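Local structure of flagellar brake protein YcgR (Klebsiella pneumoniae, 5KEC) at residues C147-K152 / I205-K210; A163-A168 / L182-V187; T28-F33 / F67-D72. The protein binds the second messenger c-di-GMP and, as the transcriptional activator MrkH, probably switches on type 3 fimbriae genes during biofilm formation. One frame throughout, in Å; residues are numbered along the deposited sequence.

Contact 1 of 3, residues C147-K152 / I205-K210; sequences CALMTK and ISCQFK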
loop_
_atom_site.group_PDB
_atom_site.type_symbol
_atom_site.label_atom_id
_atom_site.label_comp_id
_atom_site.label_asym_id
_atom_site.label_seq_id
_atom_site.Cartn_x
_atom_site.Cartn_y
_atom_site.Cartn_z
ATOM N N CYS B 147 -0.538 6.992 6.131
ATOM C CA CYS B 147 -0.264 8.397 6.367
ATOM C C CYS B 147 1.118 8.550 6.965
ATOM O O CYS B 147 1.680 7.598 7.509
ATOM C CB CYS B 147 -1.298 8.982 7.327
ATOM S SG CYS B 147 -1.245 8.226 8.968
ATOM N N ALA B 148 1.665 9.754 6.846
ATOM C CA ALA B 148 2.911 10.101 7.508
ATOM C C ALA B 148 2.592 10.980 8.702
ATOM O O ALA B 148 1.876 11.977 8.577
ATOM C CB ALA B 148 3.852 10.832 6.548
ATOM N N LEU B 149 3.115 10.598 9.860
ATOM C CA LEU B 149 2.907 11.351 11.087
ATOM C C LEU B 149 4.214 12.015 11.435
ATOM O O LEU B 149 5.283 11.459 11.177
ATOM C CB LEU B 149 2.475 10.416 12.217
ATOM C CG LEU B 149 1.306 9.494 11.874
ATOM C CD1 LEU B 149 1.110 8.430 12.946
ATOM C CD2 LEU B 149 0.025 10.300 11.663
ATOM N N MET B 150 4.140 13.207 12.012
ATOM C CA MET B 150 5.344 13.950 12.327
ATOM C C MET B 150 5.329 14.489 13.749
ATOM O O MET B 150 4.294 14.926 14.256
ATOM C CB MET B 150 5.530 15.089 11.322
ATOM C CG MET B 150 6.750 15.952 11.562
ATOM S SD MET B 150 7.180 16.912 10.088
ATOM C CE MET B 150 7.646 15.587 8.972
ATOM N N THR B 151 6.489 14.444 14.392
ATOM C CA THR B 151 6.649 15.004 15.722
ATOM C C THR B 151 8.118 15.310 15.969
ATOM O O THR B 151 8.998 14.703 15.360
ATOM C CB THR B 151 6.142 14.034 16.809
ATOM O OG1 THR B 151 6.328 14.632 18.093
ATOM C CG2 THR B 151 6.914 12.723 16.761
ATOM N N LYS B 152 8.388 16.246 16.868
ATOM C CA LYS B 152 9.766 16.553 17.228
ATOM C C LYS B 152 10.198 15.747 18.447
ATOM O O LYS B 152 11.387 15.682 18.771
ATOM C CB LYS B 152 9.939 18.057 17.460
ATOM C CG LYS B 152 9.568 18.891 16.237
ATOM C CD LYS B 152 9.542 20.385 16.536
ATOM C CE LYS B 152 10.933 20.922 16.792
ATOM N NZ LYS B 152 11.853 20.607 15.667
ATOM N N ILE B 205 7.033 9.425 10.812
ATOM C CA ILE B 205 6.685 8.024 10.962
ATOM C C ILE B 205 5.634 7.657 9.933
ATOM O O ILE B 205 4.528 8.198 9.941
ATOM C CB ILE B 205 6.173 7.710 12.380
ATOM C CG1 ILE B 205 7.240 8.067 13.418
ATOM C CG2 ILE B 205 5.798 6.245 12.494
ATOM C CD1 ILE B 205 7.021 9.396 14.093
ATOM N N SER B 206 5.999 6.756 9.025
ATOM C CA SER B 206 5.092 6.325 7.975
ATOM C C SER B 206 4.320 5.133 8.480
ATOM O O SER B 206 4.902 4.178 8.995
ATOM C CB SER B 206 5.856 5.970 6.697
ATOM O OG SER B 206 6.444 7.131 6.138
ATOM N N CYS B 207 3.003 5.195 8.344
ATOM C CA CYS B 207 2.145 4.171 8.920
ATOM C C CYS B 207 1.196 3.579 7.900
ATOM O O CYS B 207 0.862 4.206 6.895
ATOM C CB CYS B 207 1.358 4.752 10.094
ATOM S SG CYS B 207 2.410 5.221 11.496
ATOM N N GLN B 208 0.773 2.352 8.165
ATOM C CA GLN B 208 -0.227 1.701 7.350
ATOM C C GLN B 208 -1.505 1.648 8.175
ATOM O O GLN B 208 -1.473 1.283 9.348
ATOM C CB GLN B 208 0.239 0.295 6.985
ATOM C CG GLN B 208 -0.596 -0.395 5.929
ATOM C CD GLN B 208 -0.133 -1.813 5.672
ATOM O OE1 GLN B 208 -0.687 -2.767 6.221
ATOM N NE2 GLN B 208 0.893 -1.960 4.839
ATOM N N PHE B 209 -2.619 2.046 7.570
ATOM C CA PHE B 209 -3.918 1.979 8.231
ATOM C C PHE B 209 -4.369 0.534 8.407
ATOM O O PHE B 209 -4.317 -0.256 7.465
ATOM C CB PHE B 209 -4.976 2.718 7.406
ATOM C CG PHE B 209 -4.816 4.207 7.393
ATOM C CD1 PHE B 209 -5.108 4.934 6.250
ATOM C CD2 PHE B 209 -4.397 4.885 8.524
ATOM C CE1 PHE B 209 -4.973 6.309 6.234
ATOM C CE2 PHE B 209 -4.258 6.259 8.514
ATOM C CZ PHE B 209 -4.547 6.972 7.370
ATOM N N LYS B 210 -4.808 0.190 9.616
ATOM C CA LYS B 210 -5.569 -1.039 9.825
ATOM C C LYS B 210 -7.000 -0.651 10.187
ATOM O O LYS B 210 -7.331 -0.507 11.366
ATOM C CB LYS B 210 -4.958 -1.905 10.934
ATOM C CG LYS B 210 -3.645 -2.577 10.573
ATOM C CD LYS B 210 -3.793 -3.520 9.383
ATOM C CE LYS B 210 -2.439 -4.073 8.941
ATOM N NZ LYS B 210 -2.544 -5.003 7.779
#

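Contact 2 of 3, residues A163-A168 / L182-V187; sequences ALLKNA and LVVKNV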
loop_
_atom_site.group_PDB
_atom_site.type_symbol
_atom_site.label_atom_id
_atom_site.label_comp_id
_atom_site.label_asym_id
_atom_site.label_seq_id
_atom_site.Cartn_x
_atom_site.Cartn_y
_atom_site.Cartn_z
ATOM N N ALA B 163 5.754 -2.100 14.509
ATOM C CA ALA B 163 5.133 -1.820 15.792
ATOM C C ALA B 163 3.696 -1.392 15.528
ATOM O O ALA B 163 3.380 -0.832 14.473
ATOM C CB ALA B 163 5.888 -0.738 16.546
ATOM N N LEU B 164 2.826 -1.668 16.485
ATOM C CA LEU B 164 1.421 -1.362 16.337
ATOM C C LEU B 164 1.024 -0.229 17.270
ATOM O O LEU B 164 1.331 -0.254 18.462
ATOM C CB LEU B 164 0.594 -2.606 16.651
ATOM C CG LEU B 164 -0.840 -2.638 16.133
ATOM C CD1 LEU B 164 -0.843 -2.719 14.617
ATOM C CD2 LEU B 164 -1.585 -3.815 16.733
ATOM N N LEU B 165 0.345 0.767 16.719
ATOM C CA LEU B 165 -0.279 1.808 17.522
ATOM C C LEU B 165 -1.772 1.527 17.553
ATOM O O LEU B 165 -2.494 1.841 16.603
ATOM C CB LEU B 165 -0.022 3.189 16.919
ATOM C CG LEU B 165 1.431 3.642 16.794
ATOM C CD1 LEU B 165 1.516 5.005 16.106
ATOM C CD2 LEU B 165 2.098 3.673 18.158
ATOM N N LYS B 166 -2.236 0.916 18.636
ATOM C CA LYS B 166 -3.636 0.536 18.727
ATOM C C LYS B 166 -4.493 1.662 19.278
ATOM O O LYS B 166 -4.065 2.414 20.149
ATOM C CB LYS B 166 -3.795 -0.721 19.585
ATOM C CG LYS B 166 -3.173 -0.620 20.969
ATOM C CD LYS B 166 -3.201 -1.975 21.670
ATOM C CE LYS B 166 -2.587 -3.055 20.783
ATOM N NZ LYS B 166 -2.527 -4.389 21.447
ATOM N N ASN B 167 -5.719 1.768 18.775
ATOM C CA ASN B 167 -6.652 2.756 19.289
ATOM C C ASN B 167 -6.133 4.167 19.076
ATOM O O ASN B 167 -6.371 5.047 19.898
ATOM C CB ASN B 167 -6.905 2.546 20.789
ATOM C CG ASN B 167 -7.317 1.122 21.125
ATOM O OD1 ASN B 167 -8.232 0.569 20.520
ATOM N ND2 ASN B 167 -6.636 0.523 22.096
ATOM N N ALA B 168 -5.407 4.381 17.985
ATOM C CA ALA B 168 -4.960 5.722 17.622
ATOM C C ALA B 168 -6.148 6.466 17.037
ATOM O O ALA B 168 -6.990 5.865 16.375
ATOM C CB ALA B 168 -3.839 5.650 16.605
ATOM N N LEU B 182 -2.731 1.618 13.777
ATOM C CA LEU B 182 -1.673 1.945 12.833
ATOM C C LEU B 182 -0.516 0.966 12.961
ATOM O O LEU B 182 -0.131 0.581 14.062
ATOM C CB LEU B 182 -1.169 3.370 13.057
ATOM C CG LEU B 182 -2.208 4.490 13.012
ATOM C CD1 LEU B 182 -1.587 5.796 13.490
ATOM C CD2 LEU B 182 -2.790 4.633 11.616
ATOM N N VAL B 183 0.040 0.575 11.823
ATOM C CA VAL B 183 1.239 -0.249 11.804
ATOM C C VAL B 183 2.402 0.616 11.344
ATOM O O VAL B 183 2.411 1.110 10.219
ATOM C CB VAL B 183 1.088 -1.445 10.852
ATOM C CG1 VAL B 183 2.401 -2.212 10.740
ATOM C CG2 VAL B 183 -0.044 -2.363 11.323
ATOM N N VAL B 184 3.368 0.819 12.229
ATOM C CA VAL B 184 4.537 1.622 11.919
ATOM C C VAL B 184 5.373 0.918 10.855
ATOM O O VAL B 184 5.718 -0.249 11.006
ATOM C CB VAL B 184 5.382 1.869 13.183
ATOM C CG1 VAL B 184 6.661 2.637 12.841
ATOM C CG2 VAL B 184 4.559 2.616 14.221
ATOM N N LYS B 185 5.680 1.625 9.772
ATOM C CA LYS B 185 6.428 1.036 8.662
ATOM C C LYS B 185 7.836 1.596 8.533
ATOM O O LYS B 185 8.775 0.862 8.227
ATOM C CB LYS B 185 5.687 1.230 7.336
ATOM C CG LYS B 185 4.510 0.296 7.145
ATOM C CD LYS B 185 4.969 -1.140 7.258
ATOM C CE LYS B 185 3.810 -2.114 7.216
ATOM N NZ LYS B 185 4.294 -3.513 7.405
ATOM N N ASN B 186 7.979 2.897 8.758
ATOM C CA ASN B 186 9.253 3.561 8.525
ATOM C C ASN B 186 9.393 4.845 9.330
ATOM O O ASN B 186 8.467 5.647 9.399
ATOM C CB ASN B 186 9.415 3.862 7.033
ATOM C CG ASN B 186 10.831 3.652 6.547
ATOM O OD1 ASN B 186 11.241 2.526 6.261
ATOM N ND2 ASN B 186 11.587 4.739 6.439
ATOM N N VAL B 187 10.553 5.036 9.945
ATOM C CA VAL B 187 10.820 6.275 10.655
ATOM C C VAL B 187 12.085 6.927 10.103
ATOM O O VAL B 187 13.142 6.292 10.039
ATOM C CB VAL B 187 10.981 6.039 12.175
ATOM C CG1 VAL B 187 11.193 7.364 12.898
ATOM C CG2 VAL B 187 9.762 5.305 12.742
#

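Contact 3 of 3, residues T28-F33 / F67-D72; sequences TEIEIF and FLLHSD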
loop_
_atom_site.group_PDB
_atom_site.type_symbol
_atom_site.label_atom_id
_atom_site.label_comp_id
_atom_site.label_asym_id
_atom_site.label_seq_id
_atom_site.Cartn_x
_atom_site.Cartn_y
_atom_site.Cartn_z
ATOM N N THR B 28 5.558 -10.198 -19.796
ATOM C CA THR B 28 5.050 -8.920 -19.308
ATOM C C THR B 28 5.679 -8.555 -17.972
ATOM O O THR B 28 5.831 -9.407 -17.098
ATOM C CB THR B 28 3.521 -8.956 -19.184
ATOM O OG1 THR B 28 2.964 -9.191 -20.481
ATOM C CG2 THR B 28 2.973 -7.641 -18.633
ATOM N N GLU B 29 6.063 -7.290 -17.818
ATOM C CA GLU B 29 6.636 -6.846 -16.557
ATOM C C GLU B 29 5.573 -6.873 -15.471
ATOM O O GLU B 29 4.473 -6.355 -15.652
ATOM C CB GLU B 29 7.204 -5.433 -16.674
ATOM C CG GLU B 29 8.409 -5.310 -17.591
ATOM C CD GLU B 29 8.044 -4.838 -18.985
ATOM O OE1 GLU B 29 6.845 -4.896 -19.350
ATOM O OE2 GLU B 29 8.963 -4.406 -19.714
ATOM N N ILE B 30 5.900 -7.480 -14.343
ATOM C CA ILE B 30 5.001 -7.430 -13.199
ATOM C C ILE B 30 5.645 -6.561 -12.127
ATOM O O ILE B 30 6.826 -6.731 -11.799
ATOM C CB ILE B 30 4.626 -8.851 -12.689
ATOM C CG1 ILE B 30 3.611 -8.775 -11.544
ATOM C CG2 ILE B 30 5.865 -9.657 -12.294
ATOM C CD1 ILE B 30 3.021 -10.123 -11.179
ATOM N N GLU B 31 4.891 -5.589 -11.627
ATOM C CA GLU B 31 5.390 -4.721 -10.567
ATOM C C GLU B 31 4.793 -5.113 -9.219
ATOM O O GLU B 31 3.576 -5.197 -9.074
ATOM C CB GLU B 31 5.078 -3.259 -10.872
ATOM C CG GLU B 31 5.800 -2.282 -9.959
ATOM C CD GLU B 31 5.804 -0.865 -10.504
ATOM O OE1 GLU B 31 5.115 -0.604 -11.513
ATOM O OE2 GLU B 31 6.509 -0.011 -9.924
ATOM N N ILE B 32 5.662 -5.349 -8.242
ATOM C CA ILE B 32 5.251 -5.771 -6.908
ATOM C C ILE B 32 5.535 -4.660 -5.910
ATOM O O ILE B 32 6.680 -4.222 -5.780
ATOM C CB ILE B 32 6.045 -7.012 -6.464
ATOM C CG1 ILE B 32 6.194 -7.995 -7.631
ATOM C CG2 ILE B 32 5.404 -7.657 -5.240
ATOM C CD1 ILE B 32 7.081 -9.193 -7.319
ATOM N N PHE B 33 4.499 -4.203 -5.212
ATOM C CA PHE B 33 4.657 -3.156 -4.209
ATOM C C PHE B 33 4.576 -3.737 -2.806
ATOM O O PHE B 33 3.693 -4.536 -2.507
ATOM C CB PHE B 33 3.562 -2.091 -4.347
ATOM C CG PHE B 33 3.550 -1.393 -5.668
ATOM C CD1 PHE B 33 4.395 -0.322 -5.909
ATOM C CD2 PHE B 33 2.678 -1.794 -6.669
ATOM C CE1 PHE B 33 4.378 0.328 -7.130
ATOM C CE2 PHE B 33 2.660 -1.143 -7.893
ATOM C CZ PHE B 33 3.511 -0.083 -8.121
ATOM N N PHE B 67 -0.103 -5.668 -6.844
ATOM C CA PHE B 67 0.614 -5.947 -8.081
ATOM C C PHE B 67 0.122 -5.075 -9.223
ATOM O O PHE B 67 -1.019 -4.597 -9.217
ATOM C CB PHE B 67 0.438 -7.404 -8.499
ATOM C CG PHE B 67 1.061 -8.389 -7.559
ATOM C CD1 PHE B 67 2.296 -8.947 -7.841
ATOM C CD2 PHE B 67 0.404 -8.771 -6.400
ATOM C CE1 PHE B 67 2.867 -9.865 -6.975
ATOM C CE2 PHE B 67 0.973 -9.680 -5.543
ATOM C CZ PHE B 67 2.207 -10.224 -5.831
ATOM N N LEU B 68 0.993 -4.902 -10.213
ATOM C CA LEU B 68 0.645 -4.253 -11.458
ATOM C C LEU B 68 1.287 -5.039 -12.599
ATOM O O LEU B 68 2.509 -5.153 -12.676
ATOM C CB LEU B 68 1.151 -2.814 -11.447
ATOM C CG LEU B 68 0.345 -1.740 -12.170
ATOM C CD1 LEU B 68 -1.103 -1.756 -11.712
ATOM C CD2 LEU B 68 0.970 -0.378 -11.914
ATOM N N LEU B 69 0.462 -5.608 -13.468
ATOM C CA LEU B 69 0.959 -6.215 -14.692
ATOM C C LEU B 69 0.922 -5.172 -15.786
ATOM O O LEU B 69 -0.150 -4.675 -16.137
ATOM C CB LEU B 69 0.109 -7.417 -15.094
ATOM C CG LEU B 69 0.493 -8.754 -14.466
ATOM C CD1 LEU B 69 -0.602 -9.776 -14.729
ATOM C CD2 LEU B 69 1.839 -9.235 -15.012
ATOM N N HIS B 70 2.094 -4.829 -16.315
ATOM C CA HIS B 70 2.185 -3.788 -17.326
ATOM C C HIS B 70 1.939 -4.372 -18.712
ATOM O O HIS B 70 2.856 -4.474 -19.527
ATOM C CB HIS B 70 3.544 -3.081 -17.254
ATOM C CG HIS B 70 3.796 -2.393 -15.947
ATOM N ND1 HIS B 70 3.510 -1.059 -15.741
ATOM C CD2 HIS B 70 4.303 -2.852 -14.778
ATOM C CE1 HIS B 70 3.831 -0.727 -14.504
ATOM N NE2 HIS B 70 4.314 -1.797 -13.897
ATOM N N SER B 71 0.689 -4.756 -18.968
ATOM C CA SER B 71 0.316 -5.380 -20.231
ATOM C C SER B 71 0.159 -4.356 -21.348
ATOM O O SER B 71 0.086 -3.152 -21.097
ATOM C CB SER B 71 -0.983 -6.168 -20.072
ATOM O OG SER B 71 -1.407 -6.703 -21.313
ATOM N N ASP B 72 0.111 -4.852 -22.581
ATOM C CA ASP B 72 -0.086 -4.012 -23.757
ATOM C C ASP B 72 -1.493 -3.433 -23.759
ATOM O O ASP B 72 -1.743 -2.380 -24.347
ATOM C CB ASP B 72 0.122 -4.828 -25.033
ATOM C CG ASP B 72 1.538 -5.342 -25.175
ATOM O OD1 ASP B 72 2.476 -4.615 -24.787
ATOM O OD2 ASP B 72 1.713 -6.473 -25.675
#

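Contact 1 of 3, residues C147-K152 / I205-K210
In the sheet of the C-terminal PilZ domain, where c-di-GMP binds, the strand carrying Cys147 and Leu149 pairs antiparallel with the one carrying Cys207 and Ile205. Cys147 and Cys207 form one hydrogen-bonded pair: Cys147 N donates to Cys207 O over 3.2 Å, and Cys207 N to Cys147 O over 2.9 Å. Leu149 and Ile205 form the next, with Ile205 N 2.7 Å from Leu149 O. Between them Ala148 and Ser206 make a non-hydrogen-bonded pair, in which Ala148 CA leans on Ile205 O.

The buried face carries both cysteines. With chi1 at 63°, SG of Cys147 stands between its own backbone N and carbonyl carbon and meets the Phe209 ring obliquely, 3.6 Å from CE2, while its CB lies beside CZ. This is a sulfur-aromatic contact with the thiol well off the ring normal. Cys147 N lies over one face of the same ring. The Cys207 thiol meets instead a methyl of Leu149, SG to CD1 3.8 Å.

Ser206 and Cys207 contact c-di-GMP when it is bound, and Ala148 packs next to Asp141, another c-di-GMP-binding residue, so the pairing places residues of the site side by side. Strand 134-142 flanks 147-152 on its other edge, with Phe137 against Leu149 and Ile205, while strand 177-193 borders 205-210 and brings Leu182 and Ile180 onto Phe209.

Contact 2 of 3, residues A163-A168 / L182-V187
Leu182 O accepts the amide of the opposite strand: Leu165 N donates to it at 2.7 Å, nearly straight at 167°, and Leu164 CA, 3.4 Å from Leu182 O, adds a weaker C-H...O contact. Leu182 N returns a bond to Leu165 O at 2.8 Å, completing a hydrogen-bonded antiparallel pair. Two residues along, Ala163 O accepts the amide of Val184 while Val183 CA leans in on it.

The non-hydrogen-bonded pair, Leu164 with Val183, brings its side chains close. CG of Leu164 is anti to the backbone N (chi1 -161°), a turn from which CD1 can reach Val183 CG2 at 3.4 Å, tighter than an ordinary carbon-carbon contact. On the other face Leu165 and Leu182 cross obliquely, CB to CB 4.0 Å, and the Leu165 CG touches a methyl of Val184.

The two segments belong to the arms of the beta hairpin built from strands 164-171 and 177-193. At Asn167 the chain turns a corner through a backbone conformation with positive phi (62°); its amide is bonded to Asp181 OD1 and its own OD1 to Arg212 NH2. Past the corner Ala168 is backbone-bonded to Ile180, and its CB still reaches Leu182 CD1 at 3.8 Å.

Farther along the second arm, Lys185 and Asn186 both face Ser206 of strand 199-210, forming a classic beta bulge. Asn186, a c-di-GMP-binding residue in the bound protein, therefore sits at an irregular point of the strand. Lys185 NZ is bonded to Asn162 OD1, just before the first arm. Cys125 touches Leu182, and Tyr135 touches Leu165 and Ala168.

Contact 3 of 3, residues T28-F33 / F67-D72
Ile30 faces Leu69, Glu31 faces Leu68 and Ile32 faces Phe67 in an antiparallel ladder whose strand axes approach to 4.5 Å at 161°. Glu31 N and O exchange bonds with Leu68 O and N, and His70 N lies 2.9 Å from Glu29 O, its hydrogen-bond acceptor.

On one face of the ladder the side chains of Glu31 and His70 are joined. NE2 of His70 donates to Glu31 OE1 at 2.8 Å, somewhat bent (139°); the carboxylate is approached on its anti side and somewhat out of its plane, and OE1 lies close to the plane of the ring. A chi1 of -169° swings Glu31 CG away from its amide nitrogen, and the extended chain beyond carries the carboxylate to the ring. Its OE2 meets Arg110 NH2 in a salt bridge and Ser38 OG in a hydrogen bond, while ND1 of His70 is bonded to Lys75 NZ, so both ends of the pair are anchored, and the imidazole should have little freedom to rotate.

The opposite face is apolar. Ile30 CD1 lies 3.6 Å from Phe67 CD1, and Ile32 runs alongside the same ring, its CG2 3.8 Å from CE1. Phe51, Phe78 and Phe98 surround Phe67 as well. Leu69 sends CD2 to Ile30 CB at 3.6 Å. At the end of the ladder Thr28 CG2 rests on His70 O, its hydroxyl bonded to Glu23.

In this sheet of the YcgR-like domain an apolar face backs a mixed one, on which Glu31 and His70 sit beside Leu68 and Phe33. The mixed face forms part of a nucleotide site: His70 and Arg110 both contact c-di-GMP in the bound protein, and in this ligand-free chain Glu31 links the two.

How the contacts relate
Along the chain, contact 3 closes first, in the eight-stranded antiparallel sheet of the N-terminal YcgR-like domain. Contact 1 opens later and encloses contact 2, which lies within its loop. Contacts 1 and 2 share one seven-stranded sheet, in which strands 199-210 and 177-193 are neighbours; their centres are about 7 Å apart and they touch, through Ser206 with Lys185 and Asn186. Contact 3 lies about 28 and 29 Å from contacts 1 and 2, centre to centre, on the opposite side of the chain's centre. Because one c-di-GMP molecule is bound by both His70 of contact 3 and Asn186 of contact 2, the nucleotide probably bridges the two domains, and its binding may change their relative placement from this apo state.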